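Local coordinates for protein ribulose bisphosphate carboxylase (Pyrococcus horikoshii, PDB 2CWX) that probably catalyses the carboxylation of ribulose 1,5-bisphosphate to two molecules of 3-phosphoglycerate, using magnesium, in an archaeal pathway of AMP degradation, at residues V307-T312 with P342-A347; L121-P126 with A299-M304; E33-S38 with A114-R119. All coordinates share one frame; numbering follows the deposited sequence.

How the contacts relate
From the N terminus, the first of the three to close is contact 3, where 33-38 at the end of one strand pairs with 114-119 at the start of another and closes a long loop inside the N-terminal domain. Strand 115-124 then runs on into contact 2, whose centre lies about 24 Å from that of contact 3; there 121-126 packs on helix 295-305 of the catalytic domain, closing a loop of 172 residues. That helix leads directly into strand 309-311 and contact 1, its centre about 14 Å from that of contact 2, where Val307 N lies 3.0 Å from Ala302 O, a probable hydrogen bond. The loops follow in series, neither nested nor crossed; contact 2 alone of the three ties the N-terminal sheet to the barrel.

Contact 1. Residues V307-T312 with P342-A347; sequences VDQIHT and PVFPVA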
ATOM      1  N   VAL A 307      14.638  27.874   4.290  1.00 21.53           N
ATOM      2  CA  VAL A 307      13.945  28.717   3.293  1.00 22.14           C
ATOM      3  C   VAL A 307      14.980  29.275   2.291  1.00 20.78           C
ATOM      4  O   VAL A 307      16.098  29.473   2.631  1.00 20.46           O
ATOM      5  CB  VAL A 307      13.125  29.833   3.931  1.00 20.94           C
ATOM      6  CG1 VAL A 307      12.157  29.249   5.009  1.00 21.93           C
ATOM      7  CG2 VAL A 307      13.988  30.870   4.558  1.00 23.38           C
ATOM      8  N   ASP A 308      14.573  29.475   1.050  1.00 20.72           N
ATOM      9  CA  ASP A 308      15.445  29.926  -0.022  1.00 20.61           C
ATOM     10  C   ASP A 308      15.405  31.432  -0.231  1.00 21.42           C
ATOM     11  O   ASP A 308      16.384  31.996  -0.708  1.00 22.07           O
ATOM     12  CB  ASP A 308      15.118  29.198  -1.321  1.00 20.15           C
ATOM     13  CG  ASP A 308      15.289  27.713  -1.198  1.00 20.65           C
ATOM     14  OD1 ASP A 308      16.449  27.240  -1.349  1.00 19.72           O
ATOM     15  OD2 ASP A 308      14.337  26.917  -0.965  1.00 19.61           O
ATOM     16  N   GLN A 309      14.284  32.069   0.106  1.00 21.44           N
ATOM     17  CA  GLN A 309      14.130  33.525   0.050  1.00 22.37           C
ATOM     18  C   GLN A 309      13.272  33.889   1.246  1.00 22.30           C
ATOM     19  O   GLN A 309      12.382  33.119   1.612  1.00 23.51           O
ATOM     20  CB  GLN A 309      13.392  34.021  -1.220  1.00 22.09           C
ATOM     21  CG  GLN A 309      13.457  33.125  -2.328  1.00 25.74           C
ATOM     22  CD  GLN A 309      12.880  33.607  -3.624  1.00 20.92           C
ATOM     23  OE1 GLN A 309      11.739  34.107  -3.693  1.00 26.23           O
ATOM     24  NE2 GLN A 309      13.586  33.312  -4.688  1.00 22.36           N
ATOM     25  N   ILE A 310      13.500  35.035   1.834  1.00 22.52           N
ATOM     26  CA  ILE A 310      12.671  35.524   2.915  1.00 24.10           C
ATOM     27  C   ILE A 310      12.533  37.039   2.874  1.00 25.85           C
ATOM     28  O   ILE A 310      13.493  37.721   2.573  1.00 24.52           O
ATOM     29  CB  ILE A 310      13.232  35.064   4.289  1.00 23.70           C
ATOM     30  CG1 ILE A 310      12.239  35.347   5.402  1.00 22.21           C
ATOM     31  CG2 ILE A 310      14.554  35.711   4.607  1.00 23.07           C
ATOM     32  CD1 ILE A 310      12.595  34.615   6.727  1.00 22.93           C
ATOM     33  N   HIS A 311      11.349  37.546   3.224  1.00 29.32           N
ATOM     34  CA  HIS A 311      11.123  38.999   3.365  1.00 33.36           C
ATOM     35  C   HIS A 311      11.954  39.586   4.529  1.00 34.80           C
ATOM     36  O   HIS A 311      11.941  39.030   5.627  1.00 33.10           O
ATOM     37  CB  HIS A 311       9.642  39.323   3.659  1.00 35.16           C
ATOM     38  CG  HIS A 311       8.665  38.884   2.616  1.00 41.59           C
ATOM     39  ND1 HIS A 311       7.302  38.828   2.862  1.00 49.00           N
ATOM     40  CD2 HIS A 311       8.826  38.492   1.325  1.00 46.75           C
ATOM     41  CE1 HIS A 311       6.683  38.397   1.768  1.00 47.66           C
ATOM     42  NE2 HIS A 311       7.578  38.199   0.822  1.00 43.88           N
ATOM     43  N   THR A 312      12.703  40.667   4.281  1.00 36.92           N
ATOM     44  CA  THR A 312      13.409  41.395   5.339  1.00 40.22           C
ATOM     45  C   THR A 312      13.061  42.894   5.474  1.00 43.63           C
ATOM     46  O   THR A 312      13.267  43.472   6.539  1.00 44.22           O
ATOM     47  CB  THR A 312      14.950  41.304   5.167  1.00 39.94           C
ATOM     48  OG1 THR A 312      15.355  41.972   3.970  1.00 38.31           O
ATOM     49  CG2 THR A 312      15.423  39.867   4.979  1.00 40.85           C
ATOM     50  N   PRO A 342      23.367  30.371   1.282  1.00 21.81           N
ATOM     51  CA  PRO A 342      22.806  31.721   1.431  1.00 22.19           C
ATOM     52  C   PRO A 342      21.364  31.817   0.921  1.00 21.42           C
ATOM     53  O   PRO A 342      20.959  31.044   0.077  1.00 22.03           O
ATOM     54  CB  PRO A 342      23.738  32.585   0.591  1.00 22.02           C
ATOM     55  CG  PRO A 342      24.351  31.717  -0.341  1.00 23.64           C
ATOM     56  CD  PRO A 342      24.467  30.338   0.308  1.00 22.08           C
ATOM     57  N   VAL A 343      20.615  32.734   1.498  1.00 21.28           N
ATOM     58  CA  VAL A 343      19.189  32.955   1.259  1.00 20.53           C
ATOM     59  C   VAL A 343      19.058  34.320   0.567  1.00 21.13           C
ATOM     60  O   VAL A 343      19.740  35.294   0.953  1.00 19.88           O
ATOM     61  CB  VAL A 343      18.442  33.013   2.619  1.00 20.33           C
ATOM     62  CG1 VAL A 343      16.962  33.370   2.468  1.00 19.01           C
ATOM     63  CG2 VAL A 343      18.589  31.667   3.381  1.00 20.30           C
ATOM     64  N   PHE A 344      18.189  34.406  -0.438  1.00 20.87           N
ATOM     65  CA  PHE A 344      17.856  35.723  -1.003  1.00 21.27           C
ATOM     66  C   PHE A 344      17.016  36.531  -0.036  1.00 21.96           C
ATOM     67  O   PHE A 344      15.918  36.093   0.308  1.00 22.47           O
ATOM     68  CB  PHE A 344      16.973  35.590  -2.222  1.00 21.06           C
ATOM     69  CG  PHE A 344      17.689  35.561  -3.547  1.00 20.91           C
ATOM     70  CD1 PHE A 344      17.624  34.441  -4.334  1.00 21.41           C
ATOM     71  CD2 PHE A 344      18.328  36.669  -4.033  1.00 21.54           C
ATOM     72  CE1 PHE A 344      18.220  34.396  -5.589  1.00 22.91           C
ATOM     73  CE2 PHE A 344      18.955  36.638  -5.282  1.00 23.97           C
ATOM     74  CZ  PHE A 344      18.911  35.508  -6.058  1.00 23.54           C
ATOM     75  N   PRO A 345      17.445  37.725   0.342  1.00 21.16           N
ATOM     76  CA  PRO A 345      16.527  38.683   0.934  1.00 22.55           C
ATOM     77  C   PRO A 345      15.483  39.117  -0.078  1.00 22.83           C
ATOM     78  O   PRO A 345      15.800  39.236  -1.238  1.00 22.43           O
ATOM     79  CB  PRO A 345      17.427  39.893   1.275  1.00 22.56           C
ATOM     80  CG  PRO A 345      18.811  39.397   1.171  1.00 21.49           C
ATOM     81  CD  PRO A 345      18.803  38.255   0.237  1.00 21.91           C
ATOM     82  N   VAL A 346      14.263  39.367   0.372  1.00 23.59           N
ATOM     83  CA  VAL A 346      13.213  39.859  -0.506  1.00 25.10           C
ATOM     84  C   VAL A 346      12.949  41.263   0.004  1.00 26.63           C
ATOM     85  O   VAL A 346      12.610  41.457   1.181  1.00 25.78           O
ATOM     86  CB  VAL A 346      11.912  39.019  -0.393  1.00 25.21           C
ATOM     87  CG1 VAL A 346      10.811  39.548  -1.306  1.00 26.01           C
ATOM     88  CG2 VAL A 346      12.213  37.567  -0.709  1.00 25.70           C
ATOM     89  N   ALA A 347      13.112  42.243  -0.874  1.00 27.74           N
ATOM     90  CA  ALA A 347      12.825  43.625  -0.512  1.00 28.98           C
ATOM     91  C   ALA A 347      11.443  44.000  -1.036  1.00 31.49           C
ATOM     92  O   ALA A 347      11.088  43.660  -2.175  1.00 30.27           O
ATOM     93  CB  ALA A 347      13.917  44.528  -1.083  1.00 29.44           C
TER
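His311 and Val346 meet on the face of the sheet that also carries Gln309 and Phe344. CG1 of Val346 stands anti to its own backbone N (chi1 179°), which brings it within 3.5 Å of His311 CD2, oblique to the imidazole. The other branch, Val346 CG2, reaches back to Gln309 CB at 3.8 Å. Gln309 runs extended beyond CG and takes its amide past the Phe344 ring, where OE1 accepts a hydrogen bond from His276 ND1. Ile310, on the reverse face with Pro345, meets Val343 at an angle, CG2 to CG1 4.0 Å; just before the strand Val343 CG2 sits 3.4 Å from Val307 O, a buried carbonyl with no polar partner in the model. Past the strand end Thr312 lies alongside Pro345, pointing the same way, its hydroxyl held by Asn330.

Four backbone bonds join the parallel strands, among them Ile310 N to Phe344 O at 3.0 Å. His311, a predicted substrate-binding residue, is flanked by His278, the predicted proton acceptor, and by Lys186. Strand 309-311, helix 323-334 and strand 344-347 form one beta-alpha-beta unit of the TIM barrel, whose strands bring such residues to the RuBisCO active site.

Contact 2. Residues L121-P126 with A299-M304; sequences LDFHPP and AKAARM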
ATOM      1  N   LEU A 121      17.945  38.031  21.161  1.00 24.53           N
ATOM      2  CA  LEU A 121      18.615  38.867  20.182  1.00 24.79           C
ATOM      3  C   LEU A 121      19.251  38.057  19.067  1.00 23.76           C
ATOM      4  O   LEU A 121      19.255  38.448  17.937  1.00 23.20           O
ATOM      5  CB  LEU A 121      19.698  39.682  20.884  1.00 25.10           C
ATOM      6  CG  LEU A 121      19.434  41.103  21.381  1.00 27.19           C
ATOM      7  CD1 LEU A 121      17.958  41.504  21.538  1.00 27.66           C
ATOM      8  CD2 LEU A 121      20.232  41.379  22.671  1.00 27.42           C
ATOM      9  N   ASP A 122      19.821  36.921  19.410  1.00 24.33           N
ATOM     10  CA  ASP A 122      20.583  36.132  18.452  1.00 23.95           C
ATOM     11  C   ASP A 122      20.958  34.820  19.110  1.00 22.78           C
ATOM     12  O   ASP A 122      20.918  34.707  20.350  1.00 22.17           O
ATOM     13  CB  ASP A 122      21.868  36.888  18.053  1.00 25.50           C
ATOM     14  CG  ASP A 122      22.498  36.372  16.753  1.00 26.55           C
ATOM     15  OD1 ASP A 122      21.946  35.453  16.061  1.00 29.34           O
ATOM     16  OD2 ASP A 122      23.575  36.863  16.359  1.00 31.20           O
ATOM     17  N   PHE A 123      21.308  33.830  18.302  1.00 20.97           N
ATOM     18  CA  PHE A 123      21.825  32.569  18.846  1.00 20.92           C
ATOM     19  C   PHE A 123      22.877  32.046  17.882  1.00 21.62           C
ATOM     20  O   PHE A 123      22.894  32.398  16.684  1.00 21.13           O
ATOM     21  CB  PHE A 123      20.702  31.541  19.139  1.00 20.20           C
ATOM     22  CG  PHE A 123      20.032  30.991  17.902  1.00 20.66           C
ATOM     23  CD1 PHE A 123      20.403  29.773  17.382  1.00 19.87           C
ATOM     24  CD2 PHE A 123      19.049  31.717  17.247  1.00 20.58           C
ATOM     25  CE1 PHE A 123      19.807  29.281  16.234  1.00 22.28           C
ATOM     26  CE2 PHE A 123      18.474  31.261  16.101  1.00 21.30           C
ATOM     27  CZ  PHE A 123      18.835  30.044  15.586  1.00 21.26           C
ATOM     28  N   HIS A 124      23.754  31.216  18.420  1.00 22.52           N
ATOM     29  CA  HIS A 124      24.900  30.694  17.707  1.00 23.52           C
ATOM     30  C   HIS A 124      24.961  29.203  17.969  1.00 23.26           C
ATOM     31  O   HIS A 124      25.423  28.777  19.024  1.00 23.13           O
ATOM     32  CB  HIS A 124      26.169  31.384  18.230  1.00 24.44           C
ATOM     33  CG  HIS A 124      26.116  32.864  18.070  1.00 28.09           C
ATOM     34  ND1 HIS A 124      25.807  33.716  19.111  1.00 33.30           N
ATOM     35  CD2 HIS A 124      26.232  33.642  16.966  1.00 29.84           C
ATOM     36  CE1 HIS A 124      25.766  34.956  18.660  1.00 31.09           C
ATOM     37  NE2 HIS A 124      26.029  34.941  17.367  1.00 32.77           N
ATOM     38  N   PRO A 125      24.480  28.404  17.029  1.00 22.92           N
ATOM     39  CA  PRO A 125      24.563  26.944  17.160  1.00 22.71           C
ATOM     40  C   PRO A 125      25.988  26.469  16.857  1.00 22.53           C
ATOM     41  O   PRO A 125      26.571  26.968  15.907  1.00 22.28           O
ATOM     42  CB  PRO A 125      23.570  26.423  16.097  1.00 22.82           C
ATOM     43  CG  PRO A 125      23.387  27.532  15.156  1.00 24.19           C
ATOM     44  CD  PRO A 125      23.824  28.825  15.789  1.00 22.96           C
ATOM     45  N   PRO A 126      26.553  25.542  17.631  1.00 21.56           N
ATOM     46  CA  PRO A 126      27.859  24.999  17.271  1.00 21.98           C
ATOM     47  C   PRO A 126      27.724  24.069  16.052  1.00 21.46           C
ATOM     48  O   PRO A 126      26.597  23.696  15.683  1.00 20.19           O
ATOM     49  CB  PRO A 126      28.269  24.210  18.525  1.00 22.18           C
ATOM     50  CG  PRO A 126      26.984  23.829  19.137  1.00 22.50           C
ATOM     51  CD  PRO A 126      26.031  24.949  18.862  1.00 19.82           C
ATOM     52  N   ALA A 299      15.213  34.880  11.195  1.00 23.29           N
ATOM     53  CA  ALA A 299      15.821  34.621   9.900  1.00 23.47           C
ATOM     54  C   ALA A 299      16.890  33.525  10.006  1.00 23.10           C
ATOM     55  O   ALA A 299      17.055  32.718   9.084  1.00 23.16           O
ATOM     56  CB  ALA A 299      16.441  35.892   9.358  1.00 24.04           C
ATOM     57  N   LYS A 300      17.594  33.489  11.133  1.00 22.67           N
ATOM     58  CA  LYS A 300      18.584  32.459  11.357  1.00 22.40           C
ATOM     59  C   LYS A 300      17.950  31.093  11.459  1.00 21.73           C
ATOM     60  O   LYS A 300      18.397  30.172  10.830  1.00 20.64           O
ATOM     61  CB  LYS A 300      19.397  32.740  12.594  1.00 22.72           C
ATOM     62  CG  LYS A 300      20.579  31.787  12.802  1.00 24.58           C
ATOM     63  CD  LYS A 300      21.546  32.376  13.846  1.00 26.01           C
ATOM     64  CE  LYS A 300      22.489  33.392  13.271  1.00 25.82           C
ATOM     65  NZ  LYS A 300      23.443  33.949  14.301  1.00 23.33           N
ATOM     66  N   ALA A 301      16.903  30.966  12.249  1.00 21.61           N
ATOM     67  CA  ALA A 301      16.198  29.710  12.335  1.00 21.22           C
ATOM     68  C   ALA A 301      15.627  29.282  10.981  1.00 20.45           C
ATOM     69  O   ALA A 301      15.682  28.105  10.598  1.00 19.59           O
ATOM     70  CB  ALA A 301      15.102  29.824  13.392  1.00 22.19           C
ATOM     71  N   ALA A 302      15.068  30.232  10.240  1.00 19.43           N
ATOM     72  CA  ALA A 302      14.480  29.924   8.911  1.00 19.02           C
ATOM     73  C   ALA A 302      15.527  29.536   7.895  1.00 18.99           C
ATOM     74  O   ALA A 302      15.288  28.670   7.067  1.00 20.08           O
ATOM     75  CB  ALA A 302      13.698  31.099   8.410  1.00 19.00           C
ATOM     76  N   ARG A 303      16.707  30.158   7.971  1.00 18.31           N
ATOM     77  CA  ARG A 303      17.792  29.821   7.084  1.00 19.28           C
ATOM     78  C   ARG A 303      18.354  28.398   7.443  1.00 19.28           C
ATOM     79  O   ARG A 303      18.610  27.597   6.583  1.00 18.23           O
ATOM     80  CB  ARG A 303      18.897  30.890   7.099  1.00 18.65           C
ATOM     81  CG  ARG A 303      20.171  30.472   6.349  1.00 18.82           C
ATOM     82  CD  ARG A 303      21.087  31.613   6.011  1.00 19.50           C
ATOM     83  NE  ARG A 303      22.214  31.154   5.208  1.00 20.07           N
ATOM     84  CZ  ARG A 303      23.454  31.626   5.227  1.00 21.47           C
ATOM     85  NH1 ARG A 303      23.803  32.642   6.006  1.00 22.04           N
ATOM     86  NH2 ARG A 303      24.361  31.052   4.439  1.00 22.57           N
ATOM     87  N   MET A 304      18.464  28.086   8.720  1.00 20.15           N
ATOM     88  CA  MET A 304      18.953  26.751   9.136  1.00 21.16           C
ATOM     89  C   MET A 304      18.090  25.648   8.642  1.00 19.81           C
ATOM     90  O   MET A 304      18.576  24.643   8.132  1.00 20.81           O
ATOM     91  CB  MET A 304      18.950  26.656  10.643  1.00 22.08           C
ATOM     92  CG  MET A 304      19.964  27.449  11.237  1.00 27.68           C
ATOM     93  SD  MET A 304      19.959  27.310  13.059  1.00 36.49           S
ATOM     94  CE  MET A 304      20.155  25.728  13.271  1.00 20.14           C
TER
HETATM   95  O   HOH W   1      24.810  36.455  13.704  1.00 50.23           O
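Lys300 runs from the helix past the ring of Phe123 to the backbone of strand 121-124. Its CB starts 3.9 Å from Phe123 CE2, and CG comes closer, 3.7 Å from Phe123 CZ. CD then lies over one face of the ring, 4.0 Å from the centroid and offset toward the rim, in a CH-pi contact, and also comes 3.1 Å from Phe123 O. The chain bends at chi3 (-82°), and CE passes within 3.5 Å of Asp122 OD1. At the tip, NZ makes a salt bridge to that same Asp122 OD1 at 2.8 Å, on its syn side, and gives a second hydrogen bond to Phe123 O at 2.9 Å. A water accepts a third from NZ and donates to Asp122 OD2, so both carboxylate oxygens are engaged with the ammonium, one directly and one through water.

The lysine thus bridges two domains of the RuBisCO large chain: the strand belongs to the N-terminal sheet, where Leu121 and Asp122 form a classic beta bulge opposite Glu29, and the helix to the TIM-barrel domain. CG of Phe123 sits between the backbone N and the carbonyl carbon (chi1 69°), which carries the ring toward the helix; its edge meets Met304 SD, 3.7 Å from Phe123 CE1, a Met-aromatic contact. Pro125 CG touches the same sulfur just past the end of the strand.

Contact 3. Residues E33-S38 with A114-R119; sequences EPNGVS and ALKNLR
Glu33 and Asn117 lie side by side at the firm end of this contact, their side chains pointing the same way. Asn117 ND2 donates to Glu33 OE1 at 2.9 Å with an N-H...O angle of 168°; the acceptor lies in the amide plane, but the donor comes from above the carboxylate, the two flat groups standing 89° apart. The other oxygen, OE2, is bonded to Tyr31 OH. An alanine in place of Glu33 would probably leave the amide of Asn117 and the hydroxyl of Tyr31 without this shared partner group, and free that amide to turn.

The backbones pair antiparallel here: Glu33 N bonds Asn117 O, and Lys116 N bonds Glu33 O at 2.8 Å. A beta bulge then shifts the register between Glu33 and Pro34, after which Asn35 N bonds to Ala114 O. Buried Ala114 also belongs to the packed part, its CB 4.1 Å from Val37 CG2.

The looser, solvent side is where Lys116, exposed, lies across Asn35. Its chain bends at chi4 (72°) and brings NZ to Pro34 O at 3.3 Å, a weak hydrogen bond.

Leu115 turns from this pairing toward Ala42 and Ile46 of helix 39-49, which Ser38 N-caps; strands 25-34 and 115-124 are neighbours in the N-terminal sheet, with that helix packed against Leu115.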
ATOM      1  N   GLU A  33      15.344  43.471  31.160  1.00 29.78           N
ATOM      2  CA  GLU A  33      15.241  44.444  32.242  1.00 30.74           C
ATOM      3  C   GLU A  33      14.718  43.697  33.456  1.00 31.54           C
ATOM      4  O   GLU A  33      13.629  43.096  33.391  1.00 32.37           O
ATOM      5  CB  GLU A  33      14.267  45.544  31.847  1.00 30.46           C
ATOM      6  CG  GLU A  33      14.790  46.430  30.729  1.00 30.29           C
ATOM      7  CD  GLU A  33      13.689  47.177  30.012  1.00 31.39           C
ATOM      8  OE1 GLU A  33      12.574  47.247  30.566  1.00 34.37           O
ATOM      9  OE2 GLU A  33      13.924  47.676  28.889  1.00 32.10           O
ATOM     10  N   PRO A  34      15.474  43.688  34.545  1.00 32.16           N
ATOM     11  CA  PRO A  34      15.003  43.047  35.768  1.00 32.94           C
ATOM     12  C   PRO A  34      13.802  43.770  36.374  1.00 33.60           C
ATOM     13  O   PRO A  34      13.628  44.977  36.160  1.00 33.86           O
ATOM     14  CB  PRO A  34      16.216  43.114  36.704  1.00 33.14           C
ATOM     15  CG  PRO A  34      17.052  44.199  36.182  1.00 32.91           C
ATOM     16  CD  PRO A  34      16.818  44.266  34.706  1.00 32.24           C
ATOM     17  N   ASN A  35      12.987  43.000  37.098  1.00 34.35           N
ATOM     18  CA  ASN A  35      11.791  43.463  37.811  1.00 35.21           C
ATOM     19  C   ASN A  35      11.871  43.007  39.270  1.00 35.53           C
ATOM     20  O   ASN A  35      11.410  41.913  39.618  1.00 35.91           O
ATOM     21  CB  ASN A  35      10.519  42.896  37.168  1.00 35.61           C
ATOM     22  CG  ASN A  35       9.254  43.279  37.928  1.00 36.61           C
ATOM     23  OD1 ASN A  35       8.311  42.488  38.055  1.00 39.50           O
ATOM     24  ND2 ASN A  35       9.226  44.489  38.424  1.00 36.29           N
ATOM     25  N   GLY A  36      12.504  43.824  40.100  1.00 35.13           N
ATOM     26  CA  GLY A  36      12.532  43.583  41.526  1.00 35.51           C
ATOM     27  C   GLY A  36      13.644  42.674  42.024  1.00 35.49           C
ATOM     28  O   GLY A  36      13.704  42.394  43.226  1.00 36.11           O
ATOM     29  N   VAL A  37      14.505  42.212  41.116  1.00 35.18           N
ATOM     30  CA  VAL A  37      15.689  41.424  41.459  1.00 34.61           C
ATOM     31  C   VAL A  37      16.919  42.092  40.862  1.00 33.83           C
ATOM     32  O   VAL A  37      16.790  42.981  40.035  1.00 34.11           O
ATOM     33  CB  VAL A  37      15.590  39.967  40.934  1.00 34.88           C
ATOM     34  CG1 VAL A  37      14.436  39.235  41.606  1.00 35.18           C
ATOM     35  CG2 VAL A  37      15.440  39.919  39.389  1.00 35.15           C
ATOM     36  N   SER A  38      18.100  41.670  41.289  1.00 33.21           N
ATOM     37  CA  SER A  38      19.355  42.152  40.713  1.00 33.10           C
ATOM     38  C   SER A  38      19.510  41.678  39.270  1.00 33.42           C
ATOM     39  O   SER A  38      18.879  40.708  38.876  1.00 33.23           O
ATOM     40  CB  SER A  38      20.534  41.600  41.494  1.00 33.15           C
ATOM     41  OG  SER A  38      20.364  40.213  41.734  1.00 33.04           O
ATOM     42  N   ALA A 114      10.055  37.915  37.174  1.00 39.55           N
ATOM     43  CA  ALA A 114      11.249  38.604  37.645  1.00 38.82           C
ATOM     44  C   ALA A 114      11.875  39.494  36.574  1.00 38.10           C
ATOM     45  O   ALA A 114      12.877  40.158  36.846  1.00 37.59           O
ATOM     46  CB  ALA A 114      12.271  37.598  38.160  1.00 39.04           C
ATOM     47  N   LEU A 115      11.307  39.485  35.362  1.00 37.09           N
ATOM     48  CA  LEU A 115      11.732  40.377  34.282  1.00 36.88           C
ATOM     49  C   LEU A 115      10.590  41.289  33.879  1.00 36.54           C
ATOM     50  O   LEU A 115       9.437  40.893  33.905  1.00 36.51           O
ATOM     51  CB  LEU A 115      12.193  39.589  33.050  1.00 36.97           C
ATOM     52  CG  LEU A 115      13.073  38.353  33.265  1.00 37.11           C
ATOM     53  CD1 LEU A 115      13.243  37.581  31.939  1.00 38.24           C
ATOM     54  CD2 LEU A 115      14.402  38.763  33.808  1.00 36.77           C
ATOM     55  N   LYS A 116      10.920  42.520  33.529  1.00 36.54           N
ATOM     56  CA  LYS A 116       9.959  43.440  32.926  1.00 36.75           C
ATOM     57  C   LYS A 116       9.861  43.173  31.415  1.00 36.18           C
ATOM     58  O   LYS A 116       8.800  43.386  30.791  1.00 36.26           O
ATOM     59  CB  LYS A 116      10.393  44.896  33.130  1.00 36.92           C
ATOM     60  CG  LYS A 116       9.674  45.638  34.258  1.00 39.73           C
ATOM     61  CD  LYS A 116      10.312  47.010  34.517  1.00 41.21           C
ATOM     62  CE  LYS A 116      10.097  47.496  35.968  1.00 43.26           C
ATOM     63  NZ  LYS A 116      10.908  46.724  36.940  1.00 43.16           N
ATOM     64  N   ASN A 117      10.992  42.772  30.835  1.00 34.58           N
ATOM     65  CA  ASN A 117      11.133  42.645  29.390  1.00 33.74           C
ATOM     66  C   ASN A 117      12.282  41.680  29.105  1.00 31.96           C
ATOM     67  O   ASN A 117      13.280  41.612  29.842  1.00 31.12           O
ATOM     68  CB  ASN A 117      11.464  44.002  28.744  1.00 33.83           C
ATOM     69  CG  ASN A 117      10.246  44.899  28.561  1.00 36.23           C
ATOM     70  OD1 ASN A 117       9.235  44.494  27.986  1.00 38.45           O
ATOM     71  ND2 ASN A 117      10.350  46.142  29.039  1.00 36.53           N
ATOM     72  N   LEU A 118      12.144  40.965  28.014  1.00 30.32           N
ATOM     73  CA  LEU A 118      13.121  39.964  27.599  1.00 29.28           C
ATOM     74  C   LEU A 118      13.028  39.874  26.098  1.00 28.62           C
ATOM     75  O   LEU A 118      11.933  39.718  25.562  1.00 28.67           O
ATOM     76  CB  LEU A 118      12.835  38.601  28.218  1.00 28.62           C
ATOM     77  CG  LEU A 118      13.791  37.513  27.719  1.00 28.52           C
ATOM     78  CD1 LEU A 118      15.191  37.765  28.261  1.00 26.35           C
ATOM     79  CD2 LEU A 118      13.295  36.119  28.067  1.00 27.62           C
ATOM     80  N   ARG A 119      14.174  39.997  25.434  1.00 27.97           N
ATOM     81  CA  ARG A 119      14.277  39.868  23.995  1.00 27.24           C
ATOM     82  C   ARG A 119      15.404  38.907  23.613  1.00 26.78           C
ATOM     83  O   ARG A 119      16.551  39.091  24.016  1.00 25.81           O
ATOM     84  CB  ARG A 119      14.552  41.235  23.399  1.00 27.78           C
ATOM     85  CG  ARG A 119      14.065  41.390  21.961  1.00 28.63           C
ATOM     86  CD  ARG A 119      14.479  42.723  21.310  1.00 28.89           C
ATOM     87  NE  ARG A 119      13.910  42.798  19.983  1.00 29.13           N
ATOM     88  CZ  ARG A 119      14.310  43.596  19.029  1.00 31.78           C
ATOM     89  NH1 ARG A 119      15.346  44.418  19.180  1.00 31.84           N
ATOM     90  NH2 ARG A 119      13.663  43.553  17.886  1.00 35.12           N
TER